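Local atomic coordinates of Hep_Hag family (Burkholderia pseudomallei, PDB entry 3S6L), a protein that forms a YadA-like head domain of the trimeric autotransporter adhesin BoaA and probably helps the bacterium attach to host cells. Residues N120-G125 with N134-G139. Sequence-based numbering, arbitrary orientation.
Sequences NSAAIG and NSVSFG
Ala122, Ile124, Val136 and Phe138 meet on the apolar face of two parallel strands, successive rungs of the left-handed beta-roll that builds YadA-like heads. The register is direct, and the strand axes diverge by only 20°. Three backbone bonds fix it: Ala122 N to Ser135 O, Ser137 N to Ala122 O at 2.7 Å, and Ile124 N to Ser137 O, the last almost collinear with the carbonyl.

On the apolar face, Ile124 and Phe138 run side by side in the same direction. Ile124 CB lies 3.8 Å from Phe138 CD1, approaching the ring obliquely, while the CG1 branch of Ile124 slants across Val136, its CG1 lying 3.9 Å from Val136 CG1. With chi1 at 178°, Val136 CG1 stands anti to the backbone N and also comes within 4.0 Å of Ala122 CB. Ile124 and Val136 of the third subunit pack against Ile124 and Phe138, respectively, placing this face at the trimer interface.

The other face, with Ala123 and Ser137, is turned to strand 129-130, whose Ala130 touches both side chains. Ser137 OG accepts from Gly139 N at 3.2 Å, an ST turn, and is also hydrogen-bonded to Val129 O.

At the strand entry the two asparagine amides stand 73° apart: Asn120 ND2 donates in its own amide plane to a lone pair of Asn134 OD1, 2.6 Å away.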
loop_
_atom_site.group_PDB
_atom_site.type_symbol
_atom_site.label_atom_id
_atom_site.label_comp_id
_atom_site.label_asym_id
_atom_site.label_seq_id
_atom_site.Cartn_x
_atom_site.Cartn_y
_atom_site.Cartn_z
ATOM N N ASN A 120 1.500 -13.652 10.646
ATOM C CA ASN A 120 2.710 -13.572 9.849
ATOM C C ASN A 120 2.510 -13.933 8.370
ATOM O O ASN A 120 3.457 -14.360 7.681
ATOM C CB ASN A 120 3.824 -14.442 10.479
ATOM C CG ASN A 120 5.223 -13.932 10.152
ATOM O OD1 ASN A 120 5.487 -12.706 10.187
ATOM N ND2 ASN A 120 6.136 -14.866 9.831
ATOM N N SER A 121 1.278 -13.748 7.892
ATOM C CA SER A 121 0.933 -14.080 6.519
ATOM C C SER A 121 0.742 -12.845 5.695
ATOM O O SER A 121 0.650 -11.740 6.250
ATOM C CB SER A 121 -0.338 -14.902 6.456
ATOM O OG SER A 121 -1.454 -14.144 6.882
ATOM N N ALA A 122 0.700 -13.036 4.374
ATOM C CA ALA A 122 0.371 -11.981 3.447
ATOM C C ALA A 122 -0.562 -12.450 2.350
ATOM O O ALA A 122 -0.440 -13.571 1.838
ATOM C CB ALA A 122 1.659 -11.354 2.827
ATOM N N ALA A 123 -1.469 -11.562 1.967
ATOM C CA ALA A 123 -2.400 -11.831 0.882
ATOM C C ALA A 123 -2.156 -10.770 -0.162
ATOM O O ALA A 123 -2.282 -9.570 0.147
ATOM C CB ALA A 123 -3.839 -11.774 1.389
ATOM N N ILE A 124 -1.787 -11.202 -1.371
ATOM C CA ILE A 124 -1.470 -10.295 -2.488
ATOM C C ILE A 124 -2.496 -10.486 -3.607
ATOM O O ILE A 124 -2.660 -11.596 -4.135
ATOM C CB ILE A 124 -0.066 -10.605 -3.087
ATOM C CG1 ILE A 124 1.039 -10.591 -2.034
ATOM C CG2 ILE A 124 0.294 -9.658 -4.198
ATOM C CD1 ILE A 124 1.113 -9.313 -1.249
ATOM N N GLY A 125 -3.185 -9.412 -3.977
ATOM C CA GLY A 125 -4.092 -9.472 -5.112
ATOM C C GLY A 125 -5.526 -9.386 -4.646
ATOM O O GLY A 125 -5.831 -9.769 -3.523
ATOM N N ASN A 134 2.772 -17.820 8.233
ATOM C CA ASN A 134 4.114 -17.695 7.635
ATOM C C ASN A 134 4.104 -18.017 6.151
ATOM O O ASN A 134 4.990 -18.664 5.641
ATOM C CB ASN A 134 5.140 -18.598 8.338
ATOM C CG ASN A 134 5.131 -18.424 9.859
ATOM O OD1 ASN A 134 5.316 -17.317 10.373
ATOM N ND2 ASN A 134 4.909 -19.534 10.587
ATOM N N SER A 135 3.083 -17.561 5.467
ATOM C CA SER A 135 2.950 -17.835 4.066
ATOM C C SER A 135 2.460 -16.576 3.338
ATOM O O SER A 135 1.917 -15.641 3.951
ATOM C CB SER A 135 1.955 -18.983 3.888
ATOM O OG SER A 135 0.648 -18.487 4.057
ATOM N N VAL A 136 2.657 -16.554 2.030
ATOM C CA VAL A 136 2.216 -15.424 1.213
ATOM C C VAL A 136 1.322 -15.994 0.137
ATOM O O VAL A 136 1.793 -16.788 -0.668
ATOM C CB VAL A 136 3.407 -14.697 0.575
ATOM C CG1 VAL A 136 2.924 -13.565 -0.305
ATOM C CG2 VAL A 136 4.334 -14.177 1.646
ATOM N N SER A 137 0.042 -15.614 0.130
ATOM C CA SER A 137 -0.903 -16.107 -0.853
ATOM C C SER A 137 -1.151 -15.152 -2.024
ATOM O O SER A 137 -1.372 -13.937 -1.826
ATOM C CB SER A 137 -2.238 -16.421 -0.179
ATOM O OG SER A 137 -3.223 -16.702 -1.173
ATOM N N PHE A 138 -1.198 -15.714 -3.237
ATOM C CA PHE A 138 -1.497 -14.921 -4.423
ATOM C C PHE A 138 -2.909 -15.173 -4.967
ATOM O O PHE A 138 -3.211 -14.854 -6.113
ATOM C CB PHE A 138 -0.414 -15.135 -5.505
ATOM C CG PHE A 138 0.952 -14.731 -5.057
ATOM C CD1 PHE A 138 1.375 -13.414 -5.191
ATOM C CD2 PHE A 138 1.807 -15.657 -4.450
ATOM C CE1 PHE A 138 2.644 -13.036 -4.763
ATOM C CE2 PHE A 138 3.080 -15.279 -4.005
ATOM C CZ PHE A 138 3.498 -13.983 -4.169
ATOM N N GLY A 139 -3.781 -15.725 -4.137
ATOM C CA GLY A 139 -5.134 -16.022 -4.587
ATOM C C GLY A 139 -5.856 -16.848 -3.550
ATOM O O GLY A 139 -5.849 -16.518 -2.363
#